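Local coordinates for alanine glyoxylate transaminase (Thermococcus litoralis, PDB 2ZC0), which probably transfers the amino group of alanine to glyoxylate, using pyridoxal 5'-phosphate as its cofactor, at residues A[199-204]-A[209-214]; A[154-159]-A[176-181]; A[251-256]-A[284-289]; A[82-87]-A[243-248]. All coordinates share one frame; numbering follows the deposited sequence.

Contact 1. Residues A[199-204]-A[209-214]; sequences ALLEIA and LLIIED. With PMP (4'-deoxy-4'-aminopyridoxal-5'-phosphate), chain F.
Ala204 and Leu209 bring the two backbones together near the end of helix 194-207, just ahead of strand 210-214: their CA atoms are 4.7 Å apart, and Leu209 N donates to Ala204 O over 2.9 Å. From here the helix and strand run closer to antiparallel than to parallel, at 144°, with their axes 9.2 Å apart. This is the second half of the beta-alpha-beta crossover formed by strand 175-180, helix 194-207 and strand 210-214, part of the sheet-and-helix core of a class I aminotransferase. Ile211 does most of the filling. Its CG1 stands anti to the carbonyl carbon (chi1 -68°), which carries CD1 up to the helix, among Leu200, Leu201 and Ala204. The tightest of these contacts is Ile211 CD1 to Ala204 CB, 3.5 Å. Leu200 comes at Ile211 tip to tip, its CG 3.8 Å from Ile211 CD1, whereas Leu201 crosses at about a right angle and touches with CD2. Helix 158-170 also packs on Leu200 and Ile203. At the C-terminal end of the strand, beyond the helix segment, Asp214 meets the cofactor, with Asp214 OD1 2.7 Å from pyridine N1 of PMP.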
# COMPACT_ATOMS: atom_id res chain seq x y z
N ALA A 199 24.79 -21.94 -10.71
CA ALA A 199 24.34 -22.26 -9.37
C ALA A 199 23.20 -21.32 -8.96
O ALA A 199 22.25 -21.74 -8.29
CB ALA A 199 25.51 -22.13 -8.39
N LEU A 200 23.29 -20.06 -9.38
CA LEU A 200 22.25 -19.08 -9.10
C LEU A 200 20.97 -19.53 -9.80
O LEU A 200 19.90 -19.56 -9.20
CB LEU A 200 22.68 -17.68 -9.59
CG LEU A 200 21.64 -16.56 -9.61
CD1 LEU A 200 20.95 -16.44 -8.26
CD2 LEU A 200 22.31 -15.24 -10.00
N LEU A 201 21.09 -19.89 -11.08
CA LEU A 201 19.93 -20.37 -11.82
C LEU A 201 19.31 -21.60 -11.14
O LEU A 201 18.09 -21.73 -11.10
CB LEU A 201 20.33 -20.72 -13.25
CG LEU A 201 20.65 -19.49 -14.12
CD1 LEU A 201 21.13 -19.93 -15.49
CD2 LEU A 201 19.40 -18.63 -14.26
N GLU A 202 20.13 -22.49 -10.59
CA GLU A 202 19.59 -23.66 -9.91
C GLU A 202 18.78 -23.25 -8.68
O GLU A 202 17.67 -23.72 -8.46
CB GLU A 202 20.71 -24.62 -9.49
CG GLU A 202 21.37 -25.41 -10.63
CD GLU A 202 22.63 -26.14 -10.16
OE1 GLU A 202 22.57 -26.80 -9.10
OE2 GLU A 202 23.67 -26.05 -10.86
N ILE A 203 19.35 -22.36 -7.87
CA ILE A 203 18.68 -21.88 -6.67
C ILE A 203 17.35 -21.18 -6.98
O ILE A 203 16.36 -21.38 -6.28
CB ILE A 203 19.60 -20.93 -5.89
CG1 ILE A 203 20.79 -21.75 -5.35
CG2 ILE A 203 18.84 -20.24 -4.77
CD1 ILE A 203 21.77 -20.95 -4.53
N ALA A 204 17.34 -20.39 -8.05
CA ALA A 204 16.12 -19.70 -8.45
C ALA A 204 15.06 -20.75 -8.76
O ALA A 204 13.91 -20.65 -8.32
CB ALA A 204 16.37 -18.84 -9.68
N LEU A 209 12.00 -18.57 -7.80
CA LEU A 209 12.20 -17.14 -7.67
C LEU A 209 12.49 -16.56 -9.05
O LEU A 209 12.83 -17.29 -9.98
CB LEU A 209 13.39 -16.86 -6.72
CG LEU A 209 13.24 -17.30 -5.25
CD1 LEU A 209 14.57 -17.23 -4.51
CD2 LEU A 209 12.22 -16.41 -4.58
N LEU A 210 12.31 -15.26 -9.19
CA LEU A 210 12.58 -14.58 -10.45
C LEU A 210 13.90 -13.87 -10.25
O LEU A 210 14.25 -13.52 -9.11
CB LEU A 210 11.47 -13.58 -10.76
CG LEU A 210 10.49 -13.90 -11.92
CD1 LEU A 210 10.12 -15.37 -11.95
CD2 LEU A 210 9.28 -13.03 -11.75
N ILE A 211 14.64 -13.66 -11.33
CA ILE A 211 15.94 -12.99 -11.28
C ILE A 211 15.94 -11.85 -12.27
O ILE A 211 15.66 -12.06 -13.44
CB ILE A 211 17.10 -13.96 -11.71
CG1 ILE A 211 17.29 -15.06 -10.68
CG2 ILE A 211 18.38 -13.17 -11.94
CD1 ILE A 211 18.19 -16.20 -11.18
N ILE A 212 16.25 -10.65 -11.80
CA ILE A 212 16.35 -9.48 -12.67
C ILE A 212 17.85 -9.27 -12.89
O ILE A 212 18.56 -8.89 -11.96
CB ILE A 212 15.80 -8.20 -12.00
CG1 ILE A 212 14.30 -8.35 -11.72
CG2 ILE A 212 16.11 -7.01 -12.88
CD1 ILE A 212 13.69 -7.10 -11.12
N GLU A 213 18.31 -9.53 -14.11
CA GLU A 213 19.72 -9.41 -14.48
C GLU A 213 20.05 -8.05 -15.10
O GLU A 213 19.54 -7.71 -16.16
CB GLU A 213 20.09 -10.54 -15.47
CG GLU A 213 21.51 -10.50 -16.05
CD GLU A 213 21.90 -11.77 -16.84
OE1 GLU A 213 23.10 -12.10 -16.87
OE2 GLU A 213 21.01 -12.43 -17.42
N ASP A 214 20.93 -7.31 -14.43
CA ASP A 214 21.35 -6.00 -14.90
C ASP A 214 22.57 -6.18 -15.80
O ASP A 214 23.63 -6.59 -15.34
CB ASP A 214 21.68 -5.12 -13.69
CG ASP A 214 21.77 -3.65 -14.04
OD1 ASP A 214 21.43 -2.84 -13.16
OD2 ASP A 214 22.21 -3.30 -15.15
N1 PMP F . 22.43 -0.42 -13.78
C2 PMP F . 23.65 -0.20 -13.24
C2A PMP F . 24.29 -1.36 -12.47
C3 PMP F . 24.32 1.05 -13.40
O3 PMP F . 25.57 1.24 -12.83
C4 PMP F . 23.66 2.10 -14.14
C4A PMP F . 24.38 3.45 -14.31
N4A PMP F . 23.67 4.57 -13.70
C5 PMP F . 22.26 1.80 -14.72
C6 PMP F . 21.70 0.52 -14.51
C5A PMP F . 21.45 2.83 -15.54
O4P PMP F . 22.00 3.04 -16.48
P PMP F . 21.13 4.10 -17.44
O1P PMP F . 20.44 3.45 -19.08
O2P PMP F . 22.39 5.47 -17.90
O3P PMP F . 19.74 4.88 -16.58

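Contact 2. Residues A[154-159]-A[176-181]; sequences DGMRVD and KLIYTI
Met156 reaches toward Ile178 and Thr180 with a nearly straight side chain: CG is anti to the backbone N (chi1 -176°), the next torsion is also extended, and a bend at chi3 (-58°) turns the methyl onto the strand. That methyl makes the whole contact. Met156 CE lies 4.3 Å from Ile178 CG2 and equally 4.3 Å from Thr180 CB, on the two residues that face it, and no hydrogen bond joins the segments. Tyr179, between them, points the other way, where its OH is hydrogen-bonded to Asp214 OD1 beside the cofactor; Thr180 OG1 is bonded to Glu128 OE2. Just after Met156, Arg157 occupies the N-cap position of helix 158-170 and forms a two-pronged salt bridge to Asp159, Arg157 NE to Asp159 OD1 at 3.0 Å and Arg157 NH1 to Asp159 OD2 at 2.8 Å, both oxygens using syn lone pairs and both lying out of the guanidinium plane. In the sheet, strand 124-129 neighbours strand 175-180 on the way to strand 155-156, outermost within this chain, and Met156 also packs on its Ile126 and Glu128. Helix 158-170 then sets off from Arg157 and meets helix 194-207, with Val158 against Ile203.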
# COMPACT_ATOMS: atom_id res chain seq x y z
N ASP A 154 34.56 -13.03 -7.49
CA ASP A 154 33.80 -13.93 -8.35
C ASP A 154 32.30 -13.64 -8.30
O ASP A 154 31.48 -14.46 -8.69
CB ASP A 154 34.06 -15.39 -7.98
CG ASP A 154 35.27 -15.94 -8.67
OD1 ASP A 154 35.51 -15.51 -9.82
OD2 ASP A 154 35.98 -16.80 -8.09
N GLY A 155 31.96 -12.44 -7.83
CA GLY A 155 30.56 -12.05 -7.75
C GLY A 155 29.87 -12.53 -6.50
O GLY A 155 30.51 -12.91 -5.52
N MET A 156 28.54 -12.51 -6.53
CA MET A 156 27.73 -12.94 -5.39
C MET A 156 28.15 -14.32 -4.90
O MET A 156 28.46 -15.21 -5.69
CB MET A 156 26.24 -12.97 -5.77
CG MET A 156 25.32 -13.33 -4.61
SD MET A 156 23.54 -13.60 -5.02
CE MET A 156 23.10 -12.01 -5.78
N ARG A 157 28.16 -14.49 -3.58
CA ARG A 157 28.50 -15.76 -2.95
C ARG A 157 27.20 -16.58 -2.96
O ARG A 157 26.43 -16.58 -1.99
CB ARG A 157 28.97 -15.55 -1.50
CG ARG A 157 30.42 -15.07 -1.35
CD ARG A 157 31.40 -16.19 -1.70
NE ARG A 157 31.21 -17.35 -0.84
CZ ARG A 157 31.49 -17.36 0.46
NH1 ARG A 157 31.27 -18.45 1.18
NH2 ARG A 157 32.01 -16.28 1.04
N VAL A 158 26.97 -17.28 -4.07
CA VAL A 158 25.76 -18.09 -4.24
C VAL A 158 25.47 -19.03 -3.07
O VAL A 158 24.30 -19.29 -2.75
CB VAL A 158 25.82 -18.89 -5.57
CG1 VAL A 158 24.52 -19.63 -5.79
CG2 VAL A 158 26.10 -17.94 -6.73
N ASP A 159 26.50 -19.55 -2.41
CA ASP A 159 26.26 -20.44 -1.28
C ASP A 159 25.62 -19.64 -0.14
O ASP A 159 24.72 -20.13 0.56
CB ASP A 159 27.57 -21.08 -0.80
CG ASP A 159 28.62 -20.05 -0.44
OD1 ASP A 159 29.02 -19.27 -1.32
OD2 ASP A 159 29.03 -20.03 0.73
N LYS A 176 10.69 -12.93 -3.48
CA LYS A 176 10.38 -13.47 -4.79
C LYS A 176 11.38 -13.08 -5.86
O LYS A 176 11.52 -13.79 -6.85
CB LYS A 176 8.98 -13.02 -5.24
CG LYS A 176 8.98 -11.70 -5.99
CD LYS A 176 7.59 -11.32 -6.54
CE LYS A 176 6.65 -10.84 -5.44
NZ LYS A 176 5.45 -10.20 -6.02
N LEU A 177 12.06 -11.97 -5.66
CA LEU A 177 13.02 -11.51 -6.66
C LEU A 177 14.44 -11.43 -6.15
O LEU A 177 14.69 -11.26 -4.95
CB LEU A 177 12.63 -10.11 -7.18
CG LEU A 177 11.19 -9.81 -7.62
CD1 LEU A 177 11.03 -8.30 -7.84
CD2 LEU A 177 10.86 -10.58 -8.88
N ILE A 178 15.36 -11.55 -7.10
CA ILE A 178 16.77 -11.44 -6.84
C ILE A 178 17.28 -10.53 -7.93
O ILE A 178 17.08 -10.82 -9.10
CB ILE A 178 17.49 -12.79 -6.98
CG1 ILE A 178 17.13 -13.72 -5.83
CG2 ILE A 178 19.00 -12.55 -7.06
CD1 ILE A 178 17.79 -15.09 -5.95
N TYR A 179 17.87 -9.40 -7.54
CA TYR A 179 18.43 -8.43 -8.46
C TYR A 179 19.95 -8.66 -8.43
O TYR A 179 20.56 -8.67 -7.35
CB TYR A 179 18.11 -7.01 -8.00
CG TYR A 179 18.90 -5.90 -8.69
CD1 TYR A 179 19.88 -5.18 -8.01
CD2 TYR A 179 18.66 -5.56 -10.03
CE1 TYR A 179 20.61 -4.17 -8.63
CE2 TYR A 179 19.40 -4.53 -10.66
CZ TYR A 179 20.37 -3.85 -9.94
OH TYR A 179 21.11 -2.85 -10.54
N THR A 180 20.54 -8.84 -9.61
CA THR A 180 21.97 -9.08 -9.72
C THR A 180 22.60 -8.38 -10.92
O THR A 180 21.96 -8.18 -11.95
CB THR A 180 22.27 -10.60 -9.81
OG1 THR A 180 23.66 -10.82 -10.10
CG2 THR A 180 21.43 -11.24 -10.91
N ILE A 181 23.86 -7.99 -10.76
CA ILE A 181 24.65 -7.33 -11.80
C ILE A 181 25.87 -8.26 -11.98
O ILE A 181 26.96 -7.99 -11.47
CB ILE A 181 25.16 -5.95 -11.31
CG1 ILE A 181 24.00 -5.17 -10.66
CG2 ILE A 181 25.77 -5.17 -12.48
CD1 ILE A 181 24.41 -3.88 -9.95

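Contact 3. Residues A[251-256]-A[284-289]; sequences TGFRIG and QYIALE. With PMP (4'-deoxy-4'-aminopyridoxal-5'-phosphate), chain F.
Phe253 and Ile255 face helix 281-292 from the loop between strands 239-244 and 256-259, which binds the cofactor phosphate: Thr251 and Arg254 belong to the PMP pocket. The Thr251 hydroxyl makes at most a weak bond to O2P of PMP, its position being less sure. Its carbonyl takes a bond from the same loop: Arg254 NH1 donates to Thr251 O over 3.1 Å at 154°, in the carbonyl plane, which folds the arginine back over its own loop. Gly252 is tied to the second subunit by a backbone hydrogen bond. Next comes Phe253, its ring crossing the Ile286 side chain at about a right angle; Phe253 CE1 meets Ile286 CD1 obliquely at 3.7 Å. Leu54 of helix 51-64 and Val69 of the second subunit also pack on Phe253. Arg254 takes no part in the helix contact; bends at chi2 and chi3 bring its guanidinium edge to the phosphate, with phosphorus in the guanidinium plane. Arg254 NH2 donates to PMP O3P at 3.0 Å and is also bonded to Asp276 O of the second subunit. Ile255 then points back to the helix, where its CD1 lies 3.7 Å from Gln284 CG, the two side chains crossing at about a right angle. The contact itself is therefore apolar, without a hydrogen bond between the segments, while the opposite charge of the phosphate probably offsets that of the buried Arg254.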
# COMPACT_ATOMS: atom_id res chain seq x y z
N THR A 251 25.53 7.82 -22.08
CA THR A 251 24.72 7.75 -20.88
C THR A 251 23.55 8.76 -20.79
O THR A 251 22.61 8.54 -20.05
CB THR A 251 25.65 7.90 -19.68
OG1 THR A 251 25.24 7.00 -18.64
CG2 THR A 251 25.66 9.30 -19.19
N GLY A 252 23.61 9.85 -21.57
CA GLY A 252 22.56 10.85 -21.52
C GLY A 252 21.42 10.70 -22.54
O GLY A 252 20.50 11.52 -22.54
N PHE A 253 21.47 9.68 -23.39
CA PHE A 253 20.44 9.45 -24.40
C PHE A 253 19.20 8.79 -23.78
O PHE A 253 18.10 8.88 -24.32
CB PHE A 253 20.99 8.58 -25.55
CG PHE A 253 21.94 9.31 -26.48
CD1 PHE A 253 21.46 10.28 -27.37
CD2 PHE A 253 23.31 9.07 -26.44
CE1 PHE A 253 22.34 11.00 -28.19
CE2 PHE A 253 24.20 9.79 -27.26
CZ PHE A 253 23.71 10.76 -28.14
N ARG A 254 19.38 8.14 -22.64
CA ARG A 254 18.26 7.51 -21.95
C ARG A 254 17.65 6.41 -22.82
O ARG A 254 16.45 6.43 -23.07
CB ARG A 254 17.17 8.55 -21.60
CG ARG A 254 17.64 9.82 -20.85
CD ARG A 254 17.97 9.52 -19.39
NE ARG A 254 19.14 8.67 -19.32
CZ ARG A 254 19.31 7.64 -18.50
NH1 ARG A 254 20.44 6.95 -18.57
NH2 ARG A 254 18.36 7.31 -17.62
N ILE A 255 18.46 5.47 -23.29
CA ILE A 255 17.98 4.36 -24.12
C ILE A 255 18.33 3.04 -23.44
O ILE A 255 19.49 2.61 -23.43
CB ILE A 255 18.60 4.36 -25.54
CG1 ILE A 255 17.99 5.49 -26.38
CG2 ILE A 255 18.29 3.03 -26.25
CD1 ILE A 255 16.48 5.37 -26.61
N GLY A 256 17.31 2.42 -22.85
CA GLY A 256 17.49 1.16 -22.16
C GLY A 256 16.37 0.21 -22.54
O GLY A 256 15.52 0.54 -23.37
N GLN A 284 16.19 7.05 -29.94
CA GLN A 284 15.88 5.75 -30.51
C GLN A 284 16.39 5.66 -31.95
O GLN A 284 17.03 4.68 -32.33
CB GLN A 284 14.37 5.48 -30.46
CG GLN A 284 13.77 5.34 -29.06
CD GLN A 284 12.33 4.87 -29.10
OE1 GLN A 284 11.42 5.55 -28.61
NE2 GLN A 284 12.10 3.70 -29.71
N TYR A 285 16.11 6.69 -32.74
CA TYR A 285 16.54 6.70 -34.13
C TYR A 285 18.07 6.79 -34.23
O TYR A 285 18.67 6.11 -35.07
CB TYR A 285 15.86 7.85 -34.87
CG TYR A 285 14.49 7.46 -35.40
CD1 TYR A 285 14.38 6.49 -36.39
CD2 TYR A 285 13.32 8.01 -34.88
CE1 TYR A 285 13.14 6.07 -36.86
CE2 TYR A 285 12.07 7.60 -35.34
CZ TYR A 285 11.99 6.62 -36.33
OH TYR A 285 10.76 6.17 -36.78
N ILE A 286 18.69 7.59 -33.38
CA ILE A 286 20.14 7.70 -33.37
C ILE A 286 20.73 6.31 -33.11
O ILE A 286 21.69 5.91 -33.77
CB ILE A 286 20.64 8.66 -32.26
CG1 ILE A 286 20.35 10.12 -32.62
CG2 ILE A 286 22.15 8.47 -32.05
CD1 ILE A 286 20.91 11.11 -31.61
N ALA A 287 20.15 5.60 -32.16
CA ALA A 287 20.59 4.25 -31.79
C ALA A 287 20.32 3.24 -32.90
O ALA A 287 21.07 2.27 -33.07
CB ALA A 287 19.89 3.80 -30.50
N LEU A 288 19.24 3.47 -33.64
CA LEU A 288 18.87 2.59 -34.74
C LEU A 288 19.90 2.65 -35.86
O LEU A 288 20.31 1.61 -36.38
CB LEU A 288 17.49 2.98 -35.29
CG LEU A 288 17.02 2.17 -36.50
CD1 LEU A 288 16.98 0.69 -36.17
CD2 LEU A 288 15.66 2.67 -36.93
N GLU A 289 20.31 3.86 -36.23
CA GLU A 289 21.31 4.04 -37.28
C GLU A 289 22.67 3.57 -36.80
O GLU A 289 23.40 2.91 -37.53
CB GLU A 289 21.41 5.51 -37.68
CG GLU A 289 20.32 5.96 -38.64
CD GLU A 289 20.23 5.07 -39.86
OE1 GLU A 289 21.26 4.89 -40.55
OE2 GLU A 289 19.13 4.55 -40.14
N1 PMP F . 22.43 -0.42 -13.78
C2 PMP F . 23.65 -0.20 -13.24
C2A PMP F . 24.29 -1.36 -12.47
C3 PMP F . 24.32 1.05 -13.40
O3 PMP F . 25.57 1.24 -12.83
C4 PMP F . 23.66 2.10 -14.14
C4A PMP F . 24.38 3.45 -14.31
N4A PMP F . 23.67 4.57 -13.70
C5 PMP F . 22.26 1.80 -14.72
C6 PMP F . 21.70 0.52 -14.51
C5A PMP F . 21.45 2.83 -15.54
O4P PMP F . 22.00 3.04 -16.48
P PMP F . 21.13 4.10 -17.44
O1P PMP F . 20.44 3.45 -19.08
O2P PMP F . 22.39 5.47 -17.90
O3P PMP F . 19.74 4.88 -16.58

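Contact 4. Residues A[82-87]-A[243-248]; sequences EELAAF and GTLSKV. With PMP (4'-deoxy-4'-aminopyridoxal-5'-phosphate), chain F.
The Phe87 ring meets Leu245 obliquely, with Phe87 CZ 4.4 Å from Leu245 CD2. Two further rings gather round it: Phe296 meets it edge-to-face, and Phe219 lies with its plane turned by about 40°. The Phe87 side chain leaves the helix with CG anti to the backbone N (chi1 169°), which carries the ring out toward the strand end. Leu84, three residues earlier and so on the same face of helix 78-91, comes to the other branch of the leucine, its CD2 4.5 Å from Leu245 CD1. Leu245 thus offers one methyl to each partner, and both contacts are loose. It stands just after strand 239-244, a member of the mixed sheet at the centre of the aminotransferase fold, and Trp257 of the antiparallel neighbour 256-259 also packs on it. Here the chain runs on into the cofactor site. Thr244 OG1 accepts from Ser246 N at 2.9 Å, a nearly straight bond (165°) that closes an ST turn; the same hydroxyl is hydrogen-bonded to O1P of PMP over 2.6 Å, and Ile255 O is a further partner. After Ser246, Lys247 bends at chi2 and chi4, bringing NZ to 3.3 Å from C4A of PMP, a position consistent with the Schiff-base lysine of this family. In this aminated state of the cofactor Lys247 NZ is hydrogen-bonded to Tyr217 OH.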
# COMPACT_ATOMS: atom_id res chain seq x y z
N GLU A 82 13.97 -4.70 -33.33
CA GLU A 82 14.53 -5.74 -34.19
C GLU A 82 16.06 -5.66 -34.21
O GLU A 82 16.74 -6.67 -34.07
CB GLU A 82 13.97 -5.63 -35.61
CG GLU A 82 12.50 -6.03 -35.70
CD GLU A 82 11.85 -5.65 -37.02
OE1 GLU A 82 10.68 -6.05 -37.25
OE2 GLU A 82 12.49 -4.95 -37.84
N GLU A 83 16.60 -4.46 -34.35
CA GLU A 83 18.05 -4.30 -34.37
C GLU A 83 18.69 -4.72 -33.04
O GLU A 83 19.75 -5.34 -33.04
CB GLU A 83 18.44 -2.86 -34.70
CG GLU A 83 18.42 -2.57 -36.19
CD GLU A 83 19.48 -3.35 -36.96
OE1 GLU A 83 19.22 -3.73 -38.12
OE2 GLU A 83 20.58 -3.57 -36.40
N LEU A 84 18.04 -4.40 -31.93
CA LEU A 84 18.55 -4.77 -30.61
C LEU A 84 18.53 -6.27 -30.43
O LEU A 84 19.42 -6.85 -29.79
CB LEU A 84 17.70 -4.12 -29.51
CG LEU A 84 18.00 -2.65 -29.27
CD1 LEU A 84 16.99 -2.06 -28.29
CD2 LEU A 84 19.43 -2.53 -28.72
N ALA A 85 17.51 -6.91 -30.99
CA ALA A 85 17.39 -8.35 -30.90
C ALA A 85 18.58 -9.01 -31.61
O ALA A 85 19.16 -9.96 -31.10
CB ALA A 85 16.09 -8.80 -31.52
N ALA A 86 18.94 -8.49 -32.78
CA ALA A 86 20.05 -9.01 -33.57
C ALA A 86 21.36 -8.65 -32.89
O ALA A 86 22.30 -9.44 -32.85
CB ALA A 86 20.03 -8.40 -34.98
N PHE A 87 21.40 -7.43 -32.36
CA PHE A 87 22.58 -6.95 -31.66
C PHE A 87 22.85 -7.81 -30.43
O PHE A 87 24.00 -8.09 -30.11
CB PHE A 87 22.39 -5.49 -31.25
CG PHE A 87 23.43 -4.99 -30.30
CD1 PHE A 87 23.15 -4.87 -28.94
CD2 PHE A 87 24.69 -4.60 -30.76
CE1 PHE A 87 24.11 -4.38 -28.05
CE2 PHE A 87 25.65 -4.11 -29.88
CZ PHE A 87 25.36 -4.00 -28.53
N GLY A 243 18.58 -3.85 -19.38
CA GLY A 243 19.81 -3.43 -20.01
C GLY A 243 19.79 -2.01 -20.51
O GLY A 243 18.82 -1.27 -20.30
N THR A 244 20.87 -1.62 -21.17
CA THR A 244 20.98 -0.27 -21.70
C THR A 244 22.19 -0.10 -22.61
O THR A 244 23.13 -0.88 -22.57
CB THR A 244 21.06 0.75 -20.55
OG1 THR A 244 21.29 2.06 -21.09
CG2 THR A 244 22.17 0.40 -19.58
N LEU A 245 22.11 0.93 -23.44
CA LEU A 245 23.17 1.28 -24.38
C LEU A 245 23.89 2.53 -23.88
O LEU A 245 24.78 3.05 -24.55
CB LEU A 245 22.60 1.60 -25.76
CG LEU A 245 22.51 0.53 -26.85
CD1 LEU A 245 21.89 1.15 -28.09
CD2 LEU A 245 23.90 -0.02 -27.18
N SER A 246 23.50 3.00 -22.70
CA SER A 246 24.10 4.20 -22.13
C SER A 246 25.63 4.15 -22.06
O SER A 246 26.28 5.15 -22.34
CB SER A 246 23.50 4.49 -20.75
OG SER A 246 23.77 3.45 -19.83
N LYS A 247 26.21 3.01 -21.71
CA LYS A 247 27.67 2.92 -21.62
C LYS A 247 28.34 2.74 -22.98
O LYS A 247 29.56 2.66 -23.07
CB LYS A 247 28.09 1.77 -20.70
CG LYS A 247 27.35 1.75 -19.37
CD LYS A 247 27.50 3.07 -18.62
CE LYS A 247 26.35 3.27 -17.65
NZ LYS A 247 26.24 2.17 -16.65
N VAL A 248 27.54 2.68 -24.04
CA VAL A 248 28.06 2.51 -25.38
C VAL A 248 27.77 3.74 -26.24
O VAL A 248 28.69 4.41 -26.71
CB VAL A 248 27.42 1.28 -26.07
CG1 VAL A 248 27.89 1.17 -27.51
CG2 VAL A 248 27.76 0.01 -25.29
N1 PMP F . 22.43 -0.42 -13.78
C2 PMP F . 23.65 -0.20 -13.24
C2A PMP F . 24.29 -1.36 -12.47
C3 PMP F . 24.32 1.05 -13.40
O3 PMP F . 25.57 1.24 -12.83
C4 PMP F . 23.66 2.10 -14.14
C4A PMP F . 24.38 3.45 -14.31
N4A PMP F . 23.67 4.57 -13.70
C5 PMP F . 22.26 1.80 -14.72
C6 PMP F . 21.70 0.52 -14.51
C5A PMP F . 21.45 2.83 -15.54
O4P PMP F . 22.00 3.04 -16.48
P PMP F . 21.13 4.10 -17.44
O1P PMP F . 20.44 3.45 -19.08
O2P PMP F . 22.39 5.47 -17.90
O3P PMP F . 19.74 4.88 -16.58

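In the fold
Contact 4 opens first, at 82-87 on helix 78-91, and closes only at 243-248, spanning most of the sheet's strands. Within that long loop, contact 2 closes from 154-159 to 176-181, and contact 1 follows in series from 199-204 to 209-214; none of the loops cross. Contacts 1 and 2 touch, since strands 175-180 and 210-214 are neighbours in the sheet and Leu209 lies against Lys176. Contact 3 starts soon after contact 4 ends and adjoins it: Ile255 O pairs with Leu245 N, and Leu288 lies against Glu83. Contacts 2 and 3 lie on opposite sides of the chain's centre, yet segments of all four contacts reach PMP, contact 2 through Tyr179 and Ile181.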